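Local coordinates for protein chorismate mutase (Burkholderia thailandensis, PDB 6CNZ) that probably catalyses the rearrangement of chorismate to prephenate, a step on the route to the aromatic amino acids phenylalanine and tyrosine, at residues 29-34 with 85-90; 35-40 with 105-110; 80-85 with 160-165. All blocks are in the same frame, centred on the assembly; numbering follows the deposited sequence.

Interaction 1. Residues 29-34 with 85-90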
loop_
_atom_site.group_PDB
_atom_site.type_symbol
_atom_site.label_atom_id
_atom_site.label_comp_id
_atom_site.label_asym_id
_atom_site.label_seq_id
_atom_site.Cartn_x
_atom_site.Cartn_y
_atom_site.Cartn_z
ATOM N N ALA A 29 7.010 2.102 2.112
ATOM C CA ALA A 29 6.925 1.110 3.166
ATOM C C ALA A 29 7.759 -0.132 2.861
ATOM O O ALA A 29 8.128 -0.858 3.789
ATOM C CB ALA A 29 5.465 0.708 3.404
ATOM N N LEU A 30 8.040 -0.402 1.591
ATOM C CA LEU A 30 8.899 -1.522 1.236
ATOM C C LEU A 30 10.373 -1.232 1.523
ATOM O O LEU A 30 11.207 -2.125 1.354
ATOM C CB LEU A 30 8.688 -1.885 -0.237
ATOM C CG LEU A 30 7.314 -2.445 -0.623
ATOM C CD1 LEU A 30 7.090 -2.358 -2.130
ATOM C CD2 LEU A 30 7.189 -3.893 -0.168
ATOM N N ALA A 31 10.711 -0.017 1.971
ATOM C CA ALA A 31 12.093 0.264 2.350
ATOM C C ALA A 31 12.488 -0.466 3.629
ATOM O O ALA A 31 13.668 -0.790 3.815
ATOM C CB ALA A 31 12.316 1.781 2.493
ATOM N N GLU A 32 11.530 -0.748 4.512
ATOM C CA GLU A 32 11.854 -1.522 5.706
ATOM C C GLU A 32 12.354 -2.917 5.344
ATOM O O GLU A 32 13.444 -3.293 5.804
ATOM C CB GLU A 32 10.636 -1.561 6.655
ATOM C CG GLU A 32 10.932 -2.084 8.088
ATOM C CD GLU A 32 11.152 -3.600 8.187
ATOM O OE1 GLU A 32 10.663 -4.367 7.323
ATOM O OE2 GLU A 32 11.813 -4.037 9.151
ATOM N N PRO A 33 11.642 -3.729 4.546
ATOM C CA PRO A 33 12.214 -5.038 4.190
ATOM C C PRO A 33 13.464 -4.947 3.320
ATOM O O PRO A 33 14.318 -5.838 3.400
ATOM C CB PRO A 33 11.062 -5.760 3.469
ATOM C CG PRO A 33 10.102 -4.713 3.061
ATOM C CD PRO A 33 10.218 -3.646 4.148
ATOM N N VAL A 34 13.616 -3.912 2.496
ATOM C CA VAL A 34 14.898 -3.701 1.824
ATOM C C VAL A 34 15.994 -3.504 2.864
ATOM O O VAL A 34 17.034 -4.172 2.836
ATOM C CB VAL A 34 14.828 -2.495 0.860
ATOM C CG1 VAL A 34 16.203 -2.227 0.263
ATOM C CG2 VAL A 34 13.808 -2.716 -0.254
ATOM N N GLN A 85 16.869 7.486 2.695
ATOM C CA GLN A 85 16.687 8.180 3.961
ATOM C C GLN A 85 16.071 7.254 5.010
ATOM O O GLN A 85 16.576 7.134 6.132
ATOM C CB GLN A 85 15.804 9.408 3.720
ATOM C CG GLN A 85 15.644 10.369 4.866
ATOM C CD GLN A 85 14.614 11.430 4.520
ATOM O OE1 GLN A 85 14.503 11.838 3.364
ATOM N NE2 GLN A 85 13.818 11.832 5.498
ATOM N N LEU A 86 14.953 6.621 4.671
ATOM C CA LEU A 86 14.313 5.701 5.605
ATOM C C LEU A 86 15.251 4.551 5.978
ATOM O O LEU A 86 15.384 4.202 7.158
ATOM C CB LEU A 86 13.005 5.162 4.999
ATOM C CG LEU A 86 12.138 4.262 5.895
ATOM C CD1 LEU A 86 12.064 4.815 7.316
ATOM C CD2 LEU A 86 10.725 4.122 5.334
ATOM N N GLN A 87 15.909 3.943 4.984
ATOM C CA GLN A 87 16.797 2.808 5.272
ATOM C C GLN A 87 17.931 3.216 6.204
ATOM O O GLN A 87 18.297 2.466 7.117
ATOM C CB GLN A 87 17.377 2.217 3.977
ATOM C CG GLN A 87 16.356 1.587 3.003
ATOM C CD GLN A 87 17.013 1.164 1.682
ATOM O OE1 GLN A 87 18.026 0.470 1.683
ATOM N NE2 GLN A 87 16.455 1.616 0.558
ATOM N N ASN A 88 18.522 4.389 5.974
ATOM C CA ASN A 88 19.570 4.854 6.871
ATOM C C ASN A 88 19.039 5.088 8.279
ATOM O O ASN A 88 19.718 4.763 9.263
ATOM C CB ASN A 88 20.224 6.111 6.314
ATOM C CG ASN A 88 21.366 5.775 5.385
ATOM O OD1 ASN A 88 22.348 5.179 5.816
ATOM N ND2 ASN A 88 21.223 6.102 4.096
ATOM N N ALA A 89 17.826 5.639 8.395
ATOM C CA ALA A 89 17.223 5.815 9.714
ATOM C C ALA A 89 17.011 4.470 10.416
ATOM O O ALA A 89 17.254 4.347 11.623
ATOM C CB ALA A 89 15.898 6.582 9.577
ATOM N N LEU A 90 16.582 3.438 9.669
ATOM C CA LEU A 90 16.423 2.109 10.261
ATOM C C LEU A 90 17.773 1.538 10.700
ATOM O O LEU A 90 17.897 1.014 11.812
ATOM C CB LEU A 90 15.721 1.164 9.271
ATOM C CG LEU A 90 14.258 1.505 8.945
ATOM C CD1 LEU A 90 13.744 0.794 7.667
ATOM C CD2 LEU A 90 13.360 1.184 10.116
#
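Ala31 points its methyl group at helix 69-96 and meets Leu86 and Gln87. Its CB lies 4.0 Å from Leu86 CD2 and 4.1 Å from Gln87 CG. The backbones come nearest at Ala31 and Gln87, whose CA atoms are 6.1 Å apart. The carbonyl oxygen Ala31 O also rests on the aliphatic part of the glutamine, 3.7 Å from Gln87 CG. One turn further along helix 69-96, Leu90 adds a second apolar patch. Its CD1 meets CA, CB and CG of Glu32, lying 3.6 Å from Glu32 CA and 4.0 Å from Glu32 CB. The two side chains cross at about a right angle.

Val34 makes the third patch, this time against a polar group. Its CG1 lies anti to the backbone N (chi1 175°) and packs on the amide end of Gln87, 3.6 Å from Gln87 OE1. No hydrogen bond joins the two segments. The amide is held instead from outside them. Ser83 OG is hydrogen-bonded to Gln87 NE2, and Lys38 NZ bonds weakly to Gln87 OE1. Both polar atoms of the amide thus have partners, while the aliphatic part of the chain packs on Ala31. A nitrate ion, probably from the crystallisation liquor, lies about 4 Å from the side chain of Val34.

The contact is a buried helix-helix seam of this all-helical chorismate mutase fold. The start of helix 31-41 packs against helix 69-96 here. Helix 107-129 meets Leu30, Pro33 and Val34, and helix 157-166 touches Ala29 and Leu86.

Interaction 2. Residues 35-40 with 105-110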
loop_
_atom_site.group_PDB
_atom_site.type_symbol
_atom_site.label_atom_id
_atom_site.label_comp_id
_atom_site.label_asym_id
_atom_site.label_seq_id
_atom_site.Cartn_x
_atom_site.Cartn_y
_atom_site.Cartn_z
ATOM N N ALA A 35 15.769 -2.577 3.802
ATOM C CA ALA A 35 16.758 -2.307 4.838
ATOM C C ALA A 35 17.069 -3.565 5.628
ATOM O O ALA A 35 18.238 -3.884 5.876
ATOM C CB ALA A 35 16.256 -1.204 5.776
ATOM N N HIS A 36 16.021 -4.279 6.045
ATOM C CA HIS A 36 16.183 -5.515 6.809
ATOM C C HIS A 36 17.049 -6.528 6.048
ATOM O O HIS A 36 17.998 -7.100 6.600
ATOM C CB HIS A 36 14.783 -6.067 7.127
ATOM C CG HIS A 36 14.751 -7.199 8.110
ATOM N ND1 HIS A 36 13.565 -7.746 8.563
ATOM C CD2 HIS A 36 15.740 -7.891 8.726
ATOM C CE1 HIS A 36 13.825 -8.736 9.400
ATOM N NE2 HIS A 36 15.137 -8.844 9.516
ATOM N N TRP A 37 16.763 -6.739 4.766
ATOM C CA TRP A 37 17.598 -7.641 3.971
ATOM C C TRP A 37 19.049 -7.156 3.894
ATOM O O TRP A 37 19.990 -7.949 4.050
ATOM C CB TRP A 37 17.006 -7.790 2.571
ATOM C CG TRP A 37 17.689 -8.824 1.760
ATOM C CD1 TRP A 37 17.376 -10.161 1.697
ATOM C CD2 TRP A 37 18.817 -8.632 0.892
ATOM N NE1 TRP A 37 18.230 -10.799 0.832
ATOM C CE2 TRP A 37 19.125 -9.889 0.328
ATOM C CE3 TRP A 37 19.593 -7.525 0.538
ATOM C CZ2 TRP A 37 20.186 -10.069 -0.571
ATOM C CZ3 TRP A 37 20.651 -7.705 -0.368
ATOM C CH2 TRP A 37 20.933 -8.966 -0.907
ATOM N N LYS A 38 19.251 -5.853 3.670
ATOM C CA LYS A 38 20.615 -5.308 3.580
ATOM C C LYS A 38 21.348 -5.360 4.917
ATOM O O LYS A 38 22.570 -5.549 4.943
ATOM C CB LYS A 38 20.558 -3.874 3.053
ATOM C CG LYS A 38 20.139 -3.799 1.576
ATOM C CD LYS A 38 20.129 -2.359 1.071
ATOM C CE LYS A 38 20.121 -2.282 -0.463
ATOM N NZ LYS A 38 19.519 -0.987 -0.933
ATOM N N TRP A 39 20.615 -5.217 6.030
ATOM C CA TRP A 39 21.211 -5.316 7.361
ATOM C C TRP A 39 21.775 -6.709 7.618
ATOM O O TRP A 39 22.851 -6.860 8.223
ATOM C CB TRP A 39 20.154 -4.974 8.418
ATOM C CG TRP A 39 20.631 -5.090 9.852
ATOM C CD1 TRP A 39 20.477 -6.158 10.685
ATOM C CD2 TRP A 39 21.349 -4.096 10.601
ATOM N NE1 TRP A 39 21.029 -5.882 11.915
ATOM C CE2 TRP A 39 21.576 -4.625 11.886
ATOM C CE3 TRP A 39 21.788 -2.791 10.315
ATOM C CZ2 TRP A 39 22.246 -3.908 12.888
ATOM C CZ3 TRP A 39 22.458 -2.069 11.316
ATOM C CH2 TRP A 39 22.672 -2.631 12.586
ATOM N N ILE A 40 21.056 -7.742 7.180
ATOM C CA ILE A 40 21.556 -9.108 7.351
ATOM C C ILE A 40 22.707 -9.381 6.385
ATOM O O ILE A 40 23.734 -9.961 6.762
ATOM C CB ILE A 40 20.406 -10.113 7.177
ATOM C CG1 ILE A 40 19.411 -9.947 8.322
ATOM C CG2 ILE A 40 20.942 -11.592 7.082
ATOM C CD1 ILE A 40 18.210 -10.877 8.222
ATOM N N PRO A 105 12.539 -10.744 4.530
ATOM C CA PRO A 105 11.949 -11.194 3.260
ATOM C C PRO A 105 12.985 -11.150 2.144
ATOM O O PRO A 105 13.809 -10.234 2.065
ATOM C CB PRO A 105 10.815 -10.191 3.009
ATOM C CG PRO A 105 10.584 -9.485 4.328
ATOM C CD PRO A 105 11.863 -9.560 5.097
ATOM N N ASP A 106 12.953 -12.156 1.285
ATOM C CA ASP A 106 13.915 -12.225 0.192
ATOM C C ASP A 106 13.796 -11.011 -0.727
ATOM O O ASP A 106 12.724 -10.733 -1.276
ATOM C CB ASP A 106 13.708 -13.504 -0.606
ATOM C CG ASP A 106 14.716 -13.643 -1.736
ATOM O OD1 ASP A 106 15.917 -13.790 -1.438
ATOM O OD2 ASP A 106 14.309 -13.590 -2.916
ATOM N N LEU A 107 14.911 -10.302 -0.919
ATOM C CA LEU A 107 14.872 -9.096 -1.733
ATOM C C LEU A 107 14.482 -9.414 -3.178
ATOM O O LEU A 107 13.658 -8.712 -3.773
ATOM C CB LEU A 107 16.223 -8.389 -1.673
ATOM C CG LEU A 107 16.308 -7.068 -2.428
ATOM C CD1 LEU A 107 15.318 -6.073 -1.820
ATOM C CD2 LEU A 107 17.723 -6.517 -2.393
ATOM N N ALA A 108 15.028 -10.496 -3.741
ATOM C CA ALA A 108 14.862 -10.757 -5.171
ATOM C C ALA A 108 13.465 -11.277 -5.499
ATOM O O ALA A 108 12.876 -10.886 -6.512
ATOM C CB ALA A 108 15.923 -11.757 -5.654
ATOM N N THR A 109 12.934 -12.194 -4.695
ATOM C CA THR A 109 11.680 -12.840 -5.059
ATOM C C THR A 109 10.484 -12.291 -4.298
ATOM O O THR A 109 9.343 -12.525 -4.714
ATOM C CB THR A 109 11.756 -14.367 -4.848
ATOM O OG1 THR A 109 11.913 -14.672 -3.455
ATOM C CG2 THR A 109 12.925 -14.974 -5.633
ATOM N N SER A 110 10.702 -11.566 -3.205
ATOM C CA SER A 110 9.585 -11.003 -2.463
ATOM C C SER A 110 9.534 -9.482 -2.567
ATOM O O SER A 110 8.529 -8.920 -3.020
ATOM C CB SER A 110 9.649 -11.457 -0.995
ATOM O OG SER A 110 8.565 -10.933 -0.236
#
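Asp106, which lies against Trp37, has a carboxylate oxygen gripped twice. Asp106 OD2 accepts from Thr109 N at 2.6 Å and from Thr109 OG1 at 2.7 Å. This is an N-cap: Asp106 stands right before helix 107-129 and its side chain takes up an amide of the first turn. Both donors come on the anti side of OD2, but from opposite faces of the carboxylate plane, 27° and 31° out of it. The pair of bonds should fix the rotation of the carboxylate. The negative charge would also suit the N-terminal end of the helix.

The capped turn presents Leu107 to helix 31-41, where the indole of Trp37 receives it. Trp37 holds CG anti to its backbone N (chi1 -172°), which carries the ring across to the other segment. Leu107 CB makes a CH-pi contact over the face of the five-membered ring, 3.7 Å from its centroid and close to the ring normal. The backbone Leu107 N also lies over a face of the indole. No hydrogen bond crosses between the segments.

His36 gives a looser contact: its ND1 is 4.3 Å from Pro105 CD. On its other nitrogen, His36 NE2 makes a weak hydrogen bond to Gly102 O. The second subunit packs on the same turn. Its Ser110 meets Pro105, and its Pro103 meets Asp106. The contact therefore joins the far part of helix 31-41 to the start of helix 107-129 beside the dimer interface.

Beyond the five-membered ring, the leucine extends over the benzo half of the indole, with Leu107 CD2 3.6 Å from Trp37 CE3.

Interaction 3. Residues 80-85 with 160-165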
loop_
_atom_site.group_PDB
_atom_site.type_symbol
_atom_site.label_atom_id
_atom_site.label_comp_id
_atom_site.label_asym_id
_atom_site.label_seq_id
_atom_site.Cartn_x
_atom_site.Cartn_y
_atom_site.Cartn_z
ATOM N N ILE A 80 13.840 7.363 -4.682
ATOM C CA ILE A 80 15.119 6.787 -4.266
ATOM C C ILE A 80 15.661 7.506 -3.027
ATOM O O ILE A 80 16.010 6.870 -2.026
ATOM C CB ILE A 80 16.112 6.836 -5.445
ATOM C CG1 ILE A 80 15.635 5.912 -6.570
ATOM C CG2 ILE A 80 17.552 6.499 -5.003
ATOM C CD1 ILE A 80 16.273 6.215 -7.929
ATOM N N ALA A 81 15.738 8.845 -3.074
ATOM C CA ALA A 81 16.212 9.606 -1.914
ATOM C C ALA A 81 15.421 9.261 -0.655
ATOM O O ALA A 81 15.994 9.106 0.433
ATOM C CB ALA A 81 16.104 11.109 -2.194
ATOM N N ALA A 82 14.097 9.164 -0.792
ATOM C CA ALA A 82 13.221 8.876 0.343
ATOM C C ALA A 82 13.454 7.469 0.875
ATOM O O ALA A 82 13.495 7.251 2.097
ATOM C CB ALA A 82 11.758 9.045 -0.074
ATOM N N SER A 83 13.606 6.503 -0.030
ATOM C CA SER A 83 13.903 5.134 0.383
ATOM C C SER A 83 15.214 5.079 1.165
ATOM O O SER A 83 15.274 4.528 2.271
ATOM C CB SER A 83 13.957 4.227 -0.853
ATOM O OG SER A 83 14.271 2.893 -0.506
ATOM N N LYS A 84 16.268 5.691 0.624
ATOM C CA LYS A 84 17.571 5.620 1.285
ATOM C C LYS A 84 17.554 6.344 2.627
ATOM O O LYS A 84 18.174 5.891 3.593
ATOM C CB LYS A 84 18.654 6.200 0.365
ATOM C CG LYS A 84 19.018 5.270 -0.778
ATOM C CD LYS A 84 19.686 6.002 -1.938
ATOM C CE LYS A 84 21.110 6.408 -1.634
ATOM N NZ LYS A 84 21.774 6.958 -2.866
ATOM N N GLN A 85 16.869 7.486 2.695
ATOM C CA GLN A 85 16.687 8.180 3.961
ATOM C C GLN A 85 16.071 7.254 5.010
ATOM O O GLN A 85 16.576 7.134 6.132
ATOM C CB GLN A 85 15.804 9.408 3.720
ATOM C CG GLN A 85 15.644 10.369 4.866
ATOM C CD GLN A 85 14.614 11.430 4.520
ATOM O OE1 GLN A 85 14.503 11.838 3.364
ATOM N NE2 GLN A 85 13.818 11.832 5.498
ATOM N N LYS A 160 7.445 9.086 7.921
ATOM C CA LYS A 160 6.650 10.259 7.591
ATOM C C LYS A 160 7.517 11.385 7.037
ATOM O O LYS A 160 7.111 12.074 6.095
ATOM C CB LYS A 160 5.878 10.720 8.826
ATOM C CG LYS A 160 4.736 9.783 9.201
ATOM C CD LYS A 160 3.836 10.453 10.235
ATOM C CE LYS A 160 4.644 10.883 11.433
ATOM N NZ LYS A 160 3.768 11.279 12.554
ATOM N N ASP A 161 8.710 11.595 7.611
ATOM C CA ASP A 161 9.633 12.582 7.045
ATOM C C ASP A 161 10.048 12.199 5.627
ATOM O O ASP A 161 10.060 13.041 4.715
ATOM C CB ASP A 161 10.868 12.727 7.934
ATOM C CG ASP A 161 10.593 13.546 9.193
ATOM O OD1 ASP A 161 9.464 14.067 9.335
ATOM O OD2 ASP A 161 11.508 13.670 10.037
ATOM N N ALA A 162 10.362 10.918 5.415
ATOM C CA ALA A 162 10.786 10.481 4.092
ATOM C C ALA A 162 9.661 10.620 3.075
ATOM O O ALA A 162 9.935 10.852 1.893
ATOM C CB ALA A 162 11.302 9.037 4.153
ATOM N N LEU A 163 8.396 10.475 3.496
ATOM C CA LEU A 163 7.300 10.650 2.543
ATOM C C LEU A 163 7.258 12.081 2.027
ATOM O O LEU A 163 6.954 12.306 0.849
ATOM C CB LEU A 163 5.959 10.273 3.179
ATOM C CG LEU A 163 4.651 10.419 2.382
ATOM C CD1 LEU A 163 4.615 9.510 1.174
ATOM C CD2 LEU A 163 3.452 10.129 3.274
ATOM N N GLY A 164 7.607 13.051 2.879
ATOM C CA GLY A 164 7.731 14.429 2.408
ATOM C C GLY A 164 8.810 14.571 1.347
ATOM O O GLY A 164 8.593 15.190 0.304
ATOM N N THR A 165 9.985 13.975 1.592
ATOM C CA THR A 165 11.029 13.924 0.567
ATOM C C THR A 165 10.484 13.362 -0.741
ATOM O O THR A 165 10.707 13.930 -1.816
ATOM C CB THR A 165 12.210 13.078 1.056
ATOM O OG1 THR A 165 12.754 13.657 2.244
ATOM C CG2 THR A 165 13.314 12.997 -0.001
#
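The carboxamide of Gln85 is the flat group of this contact, and Thr165 and Ala162 meet it in different ways. At its edge, Thr165 OG1 donates a hydrogen bond of 2.8 Å to Gln85 OE1. The hydroxyl lies in the carbonyl plane, on a lone pair, with a C=O...O angle of 131°. On one side of the plane lies the backbone of Ala162, whose CA is 3.6 Å from Gln85 NE2. With CG anti to the backbone N (chi1 -172°) and the chain extended beyond it, the amide spans to the other helix.

Beside this bridge the helices meet through alanines. Ala82 CB lies 3.2 Å from Ala162 O, and in return Ala162 CB lies 3.5 Å from Ala82 O. Thr165 CG2 adds an apolar touch, 4.0 Å from Ala81 CB. The axes of the two short segments are nearly antiparallel (163°) and come within 8.2 Å of each other. Leu28 of helix 15-29 packs on both Ala82 and Ala162.

Small methyl groups thus allow helix 157-166 to lie close to helix 69-96. The one hydrogen bond across the segments, in plane and on a lone pair, adds a directional link to this packing.

How the interactions relate
From the N terminus, residues 29-34 lead into 35-40, and from Ala31 on both lie on helix 31-41. Each segment finds a different later partner. Interaction 1 closes a loop of 50 residues back from helix 69-96. Interaction 2 closes one of 64 from the start of helix 107-129. Interaction 3 spans 74 residues, from helix 69-96 to helix 157-166. None nests; every pair crosses along the chain. Interactions 1 and 3 share Gln85, and Ala31 touches Ser83 between them. Interactions 1 and 2 touch too, as where Pro33 meets Pro105. Helix 69-96 thus contacts both helix 31-41 and helix 157-166, while interaction 2 reaches the second subunit.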